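Local coordinates for putative extracellular solute-binding protein (Bordetella bronchiseptica, PDB 4P56) that binds mandelate in a periplasmic pocket and probably delivers it, or a related small carboxylate, to a TRAP-type membrane transporter, at residues A[146-156]-A[204-214]; A[161-172]-A[183-192]. All coordinates share one frame; numbering follows the deposited sequence.

Interaction 1: residues A[146-156]-A[204-214]; sequences HGPGIAFTTSK and ADGVFFPAESL. With RMN ((R)-mandelic acid), chain D.
The pyrrolidine of Pro210 lies over one face of the His146 ring, its CG 3.8 Å from the ring centroid and only 9° off the ring normal, a CH-pi contact. In the ring plane, NE2 comes 3.4 Å from the mandelate hydroxyl O8, while ND1 donates to Gly147 O at 2.7 Å. With CG set between the backbone N and carbonyl carbon (chi1 67°), the imidazole can touch Pro210 and the ligand at once. Phe209 brings CE1 to 3.6 Å from the carboxylate atom O11; Val207 CG2 and Ser213 CB cover the two faces of its ring.

Behind this shell the strands 149-153 and 206-210 pair antiparallel. Phe152 and Val207 exchange two backbone bonds, and Ile150 N donates to Phe209 O at 2.8 Å, with a weak bond returning. Gly206 suits its place, where its CA comes within 3.9 Å of Thr153 CA. The Phe152 ring has Ile150 CG2 over its centre and meets Leu214 CB at CZ, so large apolar groups join the strand to helix 211-216. At the far end Thr154 N donates to Asp205 O, and the Asp205 carboxylate also accepts from Lys168 N.

His146 is held by bonding and packing: with the ND1 proton used on Gly147 O, a neutral ring would probably offer NE2 to the ligand as an acceptor, though its approach to O8 is long.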
loop_
_atom_site.group_PDB
_atom_site.type_symbol
_atom_site.label_atom_id
_atom_site.label_comp_id
_atom_site.label_asym_id
_atom_site.label_seq_id
_atom_site.Cartn_x
_atom_site.Cartn_y
_atom_site.Cartn_z
ATOM N N HIS A 146 0.452 -1.115 3.477
ATOM C CA HIS A 146 1.761 -1.262 4.080
ATOM C C HIS A 146 1.842 -0.510 5.414
ATOM O O HIS A 146 0.838 0.018 5.907
ATOM C CB HIS A 146 2.899 -0.907 3.088
ATOM C CG HIS A 146 3.002 0.541 2.666
ATOM N ND1 HIS A 146 3.145 1.597 3.551
ATOM C CD2 HIS A 146 3.150 1.085 1.428
ATOM C CE1 HIS A 146 3.306 2.720 2.878
ATOM N NE2 HIS A 146 3.313 2.440 1.580
ATOM N N GLY A 147 3.026 -0.470 5.997
ATOM C CA GLY A 147 3.182 0.132 7.302
ATOM C C GLY A 147 3.273 1.636 7.242
ATOM O O GLY A 147 3.033 2.237 6.199
ATOM N N PRO A 148 3.600 2.256 8.378
ATOM C CA PRO A 148 3.731 3.702 8.494
ATOM C C PRO A 148 4.723 4.237 7.471
ATOM O O PRO A 148 5.843 3.722 7.378
ATOM C CB PRO A 148 4.319 3.901 9.895
ATOM C CG PRO A 148 4.059 2.659 10.628
ATOM C CD PRO A 148 3.838 1.557 9.656
ATOM N N GLY A 149 4.309 5.255 6.732
ATOM C CA GLY A 149 5.171 5.892 5.744
ATOM C C GLY A 149 6.197 6.776 6.434
ATOM O O GLY A 149 5.929 7.418 7.463
ATOM N N ILE A 150 7.385 6.798 5.861
ATOM C CA ILE A 150 8.500 7.556 6.410
ATOM C C ILE A 150 9.015 8.532 5.367
ATOM O O ILE A 150 8.978 8.246 4.171
ATOM C CB ILE A 150 9.634 6.597 6.765
ATOM C CG1 ILE A 150 9.176 5.692 7.914
ATOM C CG2 ILE A 150 10.887 7.403 7.126
ATOM C CD1 ILE A 150 10.147 4.562 8.278
ATOM N N ALA A 151 9.501 9.689 5.806
ATOM C CA ALA A 151 10.107 10.617 4.880
ATOM C C ALA A 151 11.618 10.389 4.811
ATOM O O ALA A 151 12.359 10.788 5.720
ATOM C CB ALA A 151 9.802 12.075 5.286
ATOM N N PHE A 152 12.070 9.769 3.722
ATOM C CA PHE A 152 13.498 9.516 3.513
ATOM C C PHE A 152 14.105 10.538 2.553
ATOM O O PHE A 152 13.524 10.851 1.494
ATOM C CB PHE A 152 13.720 8.145 2.881
ATOM C CG PHE A 152 13.359 6.988 3.751
ATOM C CD1 PHE A 152 14.154 6.636 4.829
ATOM C CD2 PHE A 152 12.247 6.205 3.452
ATOM C CE1 PHE A 152 13.848 5.542 5.616
ATOM C CE2 PHE A 152 11.937 5.088 4.247
ATOM C CZ PHE A 152 12.735 4.753 5.315
ATOM N N THR A 153 15.294 11.035 2.893
ATOM C CA THR A 153 16.001 11.932 1.985
ATOM C C THR A 153 17.483 11.596 1.893
ATOM O O THR A 153 18.080 11.026 2.808
ATOM C CB THR A 153 15.909 13.362 2.427
ATOM O OG1 THR A 153 16.337 13.436 3.785
ATOM C CG2 THR A 153 14.492 13.867 2.302
ATOM N N THR A 154 18.070 11.997 0.780
ATOM C CA THR A 154 19.442 11.644 0.467
ATOM C C THR A 154 20.391 12.487 1.311
ATOM O O THR A 154 21.276 11.943 1.945
ATOM C CB THR A 154 19.705 11.831 -1.020
ATOM O OG1 THR A 154 18.851 10.938 -1.753
ATOM C CG2 THR A 154 21.183 11.586 -1.360
ATOM N N SER A 155 20.181 13.800 1.363
ATOM C CA SER A 155 21.145 14.675 2.024
ATOM C C SER A 155 20.522 15.792 2.863
ATOM O O SER A 155 21.229 16.546 3.531
ATOM C CB SER A 155 22.049 15.297 0.964
ATOM O OG SER A 155 21.283 16.148 0.120
ATOM N N LYS A 156 19.204 15.907 2.841
ATOM C CA LYS A 156 18.546 17.028 3.494
ATOM C C LYS A 156 17.672 16.545 4.636
ATOM O O LYS A 156 16.673 15.878 4.407
ATOM C CB LYS A 156 17.686 17.780 2.480
ATOM C CG LYS A 156 18.504 18.441 1.385
ATOM C CD LYS A 156 17.613 19.190 0.388
ATOM C CE LYS A 156 18.451 20.049 -0.564
ATOM N NZ LYS A 156 19.330 19.230 -1.464
ATOM N N ALA A 204 15.645 12.643 -7.888
ATOM C CA ALA A 204 14.873 12.825 -6.672
ATOM C C ALA A 204 15.776 13.113 -5.477
ATOM O O ALA A 204 16.890 12.587 -5.418
ATOM C CB ALA A 204 14.058 11.595 -6.410
ATOM N N ASP A 205 15.289 13.963 -4.557
ATOM C CA ASP A 205 15.975 14.308 -3.313
ATOM C C ASP A 205 15.627 13.340 -2.209
ATOM O O ASP A 205 16.243 13.355 -1.129
ATOM C CB ASP A 205 15.519 15.686 -2.826
ATOM C CG ASP A 205 15.918 16.782 -3.756
ATOM O OD1 ASP A 205 17.130 16.907 -4.033
ATOM O OD2 ASP A 205 15.016 17.505 -4.220
ATOM N N GLY A 206 14.594 12.539 -2.444
ATOM C CA GLY A 206 14.043 11.739 -1.384
ATOM C C GLY A 206 12.888 10.889 -1.861
ATOM O O GLY A 206 12.573 10.836 -3.056
ATOM N N VAL A 207 12.309 10.159 -0.914
ATOM C CA VAL A 207 11.288 9.172 -1.226
ATOM C C VAL A 207 10.399 8.963 -0.029
ATOM O O VAL A 207 10.865 8.998 1.113
ATOM C CB VAL A 207 11.890 7.815 -1.700
ATOM C CG1 VAL A 207 12.838 7.229 -0.677
ATOM C CG2 VAL A 207 10.785 6.810 -1.994
ATOM N N PHE A 208 9.114 8.794 -0.297
ATOM C CA PHE A 208 8.152 8.418 0.739
ATOM C C PHE A 208 8.014 6.904 0.576
ATOM O O PHE A 208 7.579 6.424 -0.471
ATOM C CB PHE A 208 6.775 9.117 0.544
ATOM C CG PHE A 208 6.709 10.551 1.041
ATOM C CD1 PHE A 208 7.810 11.196 1.546
ATOM C CD2 PHE A 208 5.490 11.270 0.982
ATOM C CE1 PHE A 208 7.720 12.501 1.995
ATOM C CE2 PHE A 208 5.403 12.550 1.429
ATOM C CZ PHE A 208 6.528 13.176 1.939
ATOM N N PHE A 209 8.453 6.158 1.586
ATOM C CA PHE A 209 8.350 4.695 1.602
ATOM C C PHE A 209 8.123 4.241 3.046
ATOM O O PHE A 209 8.443 4.983 3.985
ATOM C CB PHE A 209 9.678 4.088 1.166
ATOM C CG PHE A 209 9.715 3.572 -0.255
ATOM C CD1 PHE A 209 8.571 3.190 -0.928
ATOM C CD2 PHE A 209 10.929 3.409 -0.878
ATOM C CE1 PHE A 209 8.643 2.683 -2.215
ATOM C CE2 PHE A 209 11.006 2.905 -2.181
ATOM C CZ PHE A 209 9.854 2.542 -2.836
ATOM N N PRO A 210 7.598 3.017 3.231
ATOM C CA PRO A 210 7.644 2.410 4.558
ATOM C C PRO A 210 9.063 1.909 4.831
ATOM O O PRO A 210 9.899 1.915 3.930
ATOM C CB PRO A 210 6.676 1.243 4.443
ATOM C CG PRO A 210 6.853 0.790 3.019
ATOM C CD PRO A 210 7.106 2.063 2.219
ATOM N N ALA A 211 9.345 1.537 6.068
ATOM C CA ALA A 211 10.698 1.182 6.454
ATOM C C ALA A 211 11.336 0.092 5.577
ATOM O O ALA A 211 12.482 0.193 5.215
ATOM C CB ALA A 211 10.714 0.756 7.881
ATOM N N GLU A 212 10.591 -0.967 5.273
ATOM C CA GLU A 212 11.169 -2.140 4.620
ATOM C C GLU A 212 11.776 -1.792 3.261
ATOM O O GLU A 212 12.767 -2.388 2.830
ATOM C CB GLU A 212 10.118 -3.264 4.469
ATOM C CG GLU A 212 9.021 -3.022 3.406
ATOM C CD GLU A 212 9.521 -3.318 1.965
ATOM O OE1 GLU A 212 9.010 -2.687 1.020
ATOM O OE2 GLU A 212 10.443 -4.133 1.810
ATOM N N SER A 213 11.180 -0.798 2.619
ATOM C CA SER A 213 11.505 -0.432 1.266
ATOM C C SER A 213 12.898 0.174 1.177
ATOM O O SER A 213 13.567 -0.002 0.168
ATOM C CB SER A 213 10.470 0.570 0.750
ATOM O OG SER A 213 9.153 0.037 0.881
ATOM N N LEU A 214 13.335 0.846 2.237
ATOM C CA LEU A 214 14.710 1.336 2.308
ATOM C C LEU A 214 15.686 0.219 1.948
ATOM O O LEU A 214 16.706 0.437 1.281
ATOM C CB LEU A 214 15.002 1.851 3.726
ATOM C CG LEU A 214 16.428 2.304 4.008
ATOM C CD1 LEU A 214 16.674 3.652 3.367
ATOM C CD2 LEU A 214 16.698 2.368 5.516
HETATM C C1 RMN D . 4.745 0.798 -2.631
HETATM C C2 RMN D . 4.749 -0.319 -3.452
HETATM C C3 RMN D . 5.554 -1.406 -3.160
HETATM C C4 RMN D . 6.399 -1.374 -2.065
HETATM C C5 RMN D . 6.410 -0.250 -1.244
HETATM C C6 RMN D . 5.582 0.823 -1.532
HETATM C C7 RMN D . 3.881 1.985 -2.962
HETATM C C10 RMN D . 4.756 3.081 -3.493
HETATM O O8 RMN D . 3.249 2.513 -1.860
HETATM O O11 RMN D . 5.296 3.949 -2.723
HETATM O O12 RMN D . 5.014 3.112 -4.733
HETATM O O HOH W 1 7.187 1.530 8.155
HETATM O O HOH W 2 19.221 11.593 -4.350
HETATM O O HOH W 3 18.055 15.147 -0.216
HETATM O O HOH W 4 19.483 16.161 -2.742
#

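Interaction 2: residues A[161-172]-A[183-192]; sequences IGDFQGLKIRVG and VGASPIAKPA. With RMN ((R)-mandelic acid), chain D.
Arg170 NH1 reaches across to Lys190 O at 2.8 Å, and the same nitrogen gives its other proton to mandelate O12 at 2.8 Å in a nearly straight bond of 174°. NH2 donates to O11 at 2.7 Å, so the two terminal nitrogens take one carboxylate oxygen each, with the carboxylate carbon in the guanidinium plane. The chain leaves with CG anti to the backbone N (chi1 -161°) and then folds at chi2 and chi3, which brings its end to Lys190, just beyond the partner strand. Gly172 N lies over one guanidinium face, and Gly172 CA comes 3.5 Å from O12, a close approach that suits glycine. Phe209 adds a cation-pi contact.

Backbone bonds join strands 168-171 and 186-189 in parallel register. Leu167 O and Ile169 O accept from Ser186 N and Ile188 N, whereas Ile169 N and Val171 N donate to Ser186 O and Ile188 O; Lys190 N then closes the ladder on Val171 O. Before the strands, Gly166 N donates to Gly184 O. Both glycines have positive phi, in a type II turn from Phe164 to Leu167 and a Schellman motif respectively, conformations that suit a residue without CB.

Apolar contacts accompany the bonds. Val183 CG2 sits over the Phe164 ring, 3.7 Å from its centroid, and Val183 CG1 meets Ile161 CD1. Val171 CG2 and Pro187 CB lie side by side at 3.7 Å, on the face where Val171 and Pro187 also touch helix 174-182; Pro187 suits this outermost strand, its nitrogen having no N-H to donate.

Lys190 O and a weak bond from NH2 to Phe208 O help to keep NH1 and NH2 facing the carboxylate, an arrangement that would favour an anion over a neutral group.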
loop_
_atom_site.group_PDB
_atom_site.type_symbol
_atom_site.label_atom_id
_atom_site.label_comp_id
_atom_site.label_asym_id
_atom_site.label_seq_id
_atom_site.Cartn_x
_atom_site.Cartn_y
_atom_site.Cartn_z
ATOM N N ILE A 161 8.788 22.015 9.258
ATOM C CA ILE A 161 7.893 21.919 8.090
ATOM C C ILE A 161 8.564 22.531 6.851
ATOM O O ILE A 161 8.435 22.013 5.737
ATOM C CB ILE A 161 6.502 22.564 8.381
ATOM C CG1 ILE A 161 5.519 22.373 7.206
ATOM C CG2 ILE A 161 6.643 24.039 8.670
ATOM C CD1 ILE A 161 4.969 20.992 7.082
ATOM N N GLY A 162 9.312 23.609 7.060
ATOM C CA GLY A 162 9.962 24.302 5.971
ATOM C C GLY A 162 10.993 23.457 5.234
ATOM O O GLY A 162 11.300 23.749 4.084
ATOM N N ASP A 163 11.504 22.411 5.875
ATOM C CA ASP A 163 12.516 21.546 5.258
ATOM C C ASP A 163 11.979 20.762 4.050
ATOM O O ASP A 163 12.756 20.334 3.193
ATOM C CB ASP A 163 13.113 20.561 6.284
ATOM C CG ASP A 163 13.958 21.246 7.355
ATOM O OD1 ASP A 163 14.495 22.353 7.107
ATOM O OD2 ASP A 163 14.113 20.658 8.446
ATOM N N PHE A 164 10.660 20.575 3.965
ATOM C CA PHE A 164 10.083 19.902 2.798
ATOM C C PHE A 164 10.081 20.777 1.558
ATOM O O PHE A 164 9.920 20.267 0.430
ATOM C CB PHE A 164 8.620 19.528 3.041
ATOM C CG PHE A 164 8.410 18.311 3.911
ATOM C CD1 PHE A 164 8.730 17.051 3.462
ATOM C CD2 PHE A 164 7.791 18.435 5.151
ATOM C CE1 PHE A 164 8.486 15.920 4.275
ATOM C CE2 PHE A 164 7.558 17.326 5.945
ATOM C CZ PHE A 164 7.897 16.075 5.499
ATOM N N GLN A 165 10.179 22.094 1.735
ATOM C CA GLN A 165 9.912 22.985 0.612
ATOM C C GLN A 165 10.904 22.729 -0.515
ATOM O O GLN A 165 12.109 22.811 -0.322
ATOM C CB GLN A 165 9.929 24.466 1.027
ATOM C CG GLN A 165 9.276 25.385 -0.043
ATOM C CD GLN A 165 7.754 25.170 -0.185
ATOM O OE1 GLN A 165 7.018 25.215 0.807
ATOM N NE2 GLN A 165 7.286 24.922 -1.421
ATOM N N GLY A 166 10.384 22.403 -1.692
ATOM C CA GLY A 166 11.224 22.217 -2.856
ATOM C C GLY A 166 11.844 20.839 -3.036
ATOM O O GLY A 166 12.393 20.572 -4.106
ATOM N N LEU A 167 11.782 19.957 -2.036
ATOM C CA LEU A 167 12.333 18.616 -2.215
ATOM C C LEU A 167 11.557 17.853 -3.272
ATOM O O LEU A 167 10.317 17.792 -3.243
ATOM C CB LEU A 167 12.293 17.800 -0.937
ATOM C CG LEU A 167 12.982 18.369 0.292
ATOM C CD1 LEU A 167 12.856 17.371 1.445
ATOM C CD2 LEU A 167 14.443 18.672 -0.029
ATOM N N LYS A 168 12.302 17.228 -4.172
ATOM C CA LYS A 168 11.725 16.364 -5.179
ATOM C C LYS A 168 11.641 14.971 -4.583
ATOM O O LYS A 168 12.663 14.300 -4.336
ATOM C CB LYS A 168 12.560 16.399 -6.457
ATOM C CG LYS A 168 12.694 17.771 -7.057
ATOM C CD LYS A 168 13.466 17.750 -8.375
ATOM C CE LYS A 168 13.692 19.162 -8.936
ATOM N NZ LYS A 168 14.524 19.967 -8.007
ATOM N N ILE A 169 10.416 14.553 -4.306
ATOM C CA ILE A 169 10.177 13.324 -3.567
ATOM C C ILE A 169 9.453 12.286 -4.403
ATOM O O ILE A 169 8.323 12.511 -4.866
ATOM C CB ILE A 169 9.299 13.591 -2.327
ATOM C CG1 ILE A 169 9.967 14.603 -1.381
ATOM C CG2 ILE A 169 9.070 12.289 -1.573
ATOM C CD1 ILE A 169 11.329 14.132 -0.823
ATOM N N ARG A 170 10.098 11.142 -4.598
ATOM C CA ARG A 170 9.447 10.031 -5.266
ATOM C C ARG A 170 8.291 9.546 -4.401
ATOM O O ARG A 170 8.489 9.099 -3.270
ATOM C CB ARG A 170 10.458 8.892 -5.460
ATOM C CG ARG A 170 10.101 7.857 -6.520
ATOM C CD ARG A 170 8.812 7.042 -6.302
ATOM N NE ARG A 170 8.566 6.618 -4.934
ATOM C CZ ARG A 170 7.646 5.721 -4.560
ATOM N NH1 ARG A 170 6.908 5.057 -5.447
ATOM N NH2 ARG A 170 7.484 5.462 -3.273
ATOM N N VAL A 171 7.080 9.619 -4.935
ATOM C CA VAL A 171 5.923 9.053 -4.279
ATOM C C VAL A 171 5.189 8.077 -5.197
ATOM O O VAL A 171 5.297 8.161 -6.412
ATOM C CB VAL A 171 4.946 10.176 -3.856
ATOM C CG1 VAL A 171 5.624 11.123 -2.867
ATOM C CG2 VAL A 171 4.486 10.959 -5.077
ATOM N N GLY A 172 4.440 7.136 -4.626
ATOM C CA GLY A 172 3.661 6.235 -5.450
ATOM C C GLY A 172 2.583 6.965 -6.241
ATOM O O GLY A 172 2.314 6.675 -7.414
ATOM N N VAL A 183 2.665 19.537 2.053
ATOM C CA VAL A 183 3.763 20.009 2.885
ATOM C C VAL A 183 4.774 20.841 2.083
ATOM O O VAL A 183 5.765 21.302 2.631
ATOM C CB VAL A 183 4.480 18.859 3.642
ATOM C CG1 VAL A 183 3.546 18.175 4.610
ATOM C CG2 VAL A 183 5.094 17.857 2.670
ATOM N N GLY A 184 4.518 21.034 0.787
ATOM C CA GLY A 184 5.315 21.951 -0.010
ATOM C C GLY A 184 6.434 21.282 -0.783
ATOM O O GLY A 184 7.271 21.974 -1.389
ATOM N N ALA A 185 6.478 19.949 -0.770
ATOM C CA ALA A 185 7.478 19.233 -1.582
ATOM C C ALA A 185 6.976 19.104 -3.032
ATOM O O ALA A 185 5.839 19.470 -3.336
ATOM C CB ALA A 185 7.788 17.850 -0.987
ATOM N N SER A 186 7.818 18.592 -3.931
ATOM C CA SER A 186 7.418 18.415 -5.343
ATOM C C SER A 186 7.332 16.935 -5.607
ATOM O O SER A 186 8.348 16.265 -5.775
ATOM C CB SER A 186 8.424 19.054 -6.301
ATOM O OG SER A 186 8.717 20.371 -5.895
ATOM N N PRO A 187 6.113 16.403 -5.591
ATOM C CA PRO A 187 6.045 14.961 -5.776
ATOM C C PRO A 187 6.453 14.542 -7.169
ATOM O O PRO A 187 6.124 15.197 -8.159
ATOM C CB PRO A 187 4.562 14.621 -5.507
ATOM C CG PRO A 187 3.822 15.879 -5.526
ATOM C CD PRO A 187 4.801 17.023 -5.340
ATOM N N ILE A 188 7.210 13.457 -7.212
ATOM C CA ILE A 188 7.482 12.717 -8.427
ATOM C C ILE A 188 6.753 11.379 -8.332
ATOM O O ILE A 188 7.239 10.425 -7.691
ATOM C CB ILE A 188 8.988 12.470 -8.615
ATOM C CG1 ILE A 188 9.741 13.807 -8.688
ATOM C CG2 ILE A 188 9.232 11.644 -9.868
ATOM C CD1 ILE A 188 11.265 13.587 -8.755
ATOM N N ALA A 189 5.564 11.304 -8.944
ATOM C CA ALA A 189 4.741 10.082 -8.878
ATOM C C ALA A 189 5.204 9.066 -9.891
ATOM O O ALA A 189 4.948 9.214 -11.088
ATOM C CB ALA A 189 3.236 10.428 -9.084
ATOM N N LYS A 190 5.885 8.029 -9.402
ATOM C CA LYS A 190 6.338 6.911 -10.222
ATOM C C LYS A 190 6.257 5.631 -9.380
ATOM O O LYS A 190 6.341 5.674 -8.147
ATOM C CB LYS A 190 7.775 7.121 -10.712
ATOM C CG LYS A 190 7.987 8.351 -11.589
ATOM C CD LYS A 190 7.336 8.175 -12.948
ATOM C CE LYS A 190 7.779 9.232 -13.939
ATOM N NZ LYS A 190 6.817 9.295 -15.069
ATOM N N PRO A 191 6.104 4.474 -10.042
ATOM C CA PRO A 191 5.991 3.221 -9.300
ATOM C C PRO A 191 7.250 2.931 -8.494
ATOM O O PRO A 191 8.326 3.381 -8.871
ATOM C CB PRO A 191 5.818 2.171 -10.399
ATOM C CG PRO A 191 5.335 2.909 -11.567
ATOM C CD PRO A 191 5.878 4.292 -11.486
ATOM N N ALA A 192 7.096 2.162 -7.424
ATOM C CA ALA A 192 8.186 1.857 -6.493
ATOM C C ALA A 192 9.506 1.415 -7.145
ATOM O O ALA A 192 10.560 1.915 -6.767
ATOM C CB ALA A 192 7.731 0.819 -5.515
HETATM C C1 RMN D . 4.745 0.798 -2.631
HETATM C C2 RMN D . 4.749 -0.319 -3.452
HETATM C C3 RMN D . 5.554 -1.406 -3.160
HETATM C C4 RMN D . 6.399 -1.374 -2.065
HETATM C C5 RMN D . 6.410 -0.250 -1.244
HETATM C C6 RMN D . 5.582 0.823 -1.532
HETATM C C7 RMN D . 3.881 1.985 -2.962
HETATM C C10 RMN D . 4.756 3.081 -3.493
HETATM O O8 RMN D . 3.249 2.513 -1.860
HETATM O O11 RMN D . 5.296 3.949 -2.723
HETATM O O12 RMN D . 5.014 3.112 -4.733
HETATM O O HOH W 5 7.387 23.329 3.590
#

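The two contacts lie in one mixed sheet, their centres about 10 Å apart, where strand 206-210 of interaction 1 is the parallel neighbour of strand 168-171 of interaction 2. Across the sheet the order runs 186-189, 168-171, 206-210, 149-153, then 225-228 and 291-294. Along the chain, interaction 2 is nested within the loop closed by interaction 1, and helix 174-182 makes its two strands a beta-alpha-beta unit. Backbone pairs such as Asp205 N with Lys168 O and Gly206 O with Arg170 N probably join them by hydrogen bonds. Both reach the mandelate: the strands and the loop leading into 149-153 bring aromatic, imidazole and guanidinium groups to one ligand, which is also hydrogen-bonded to Tyr94 and Asp236.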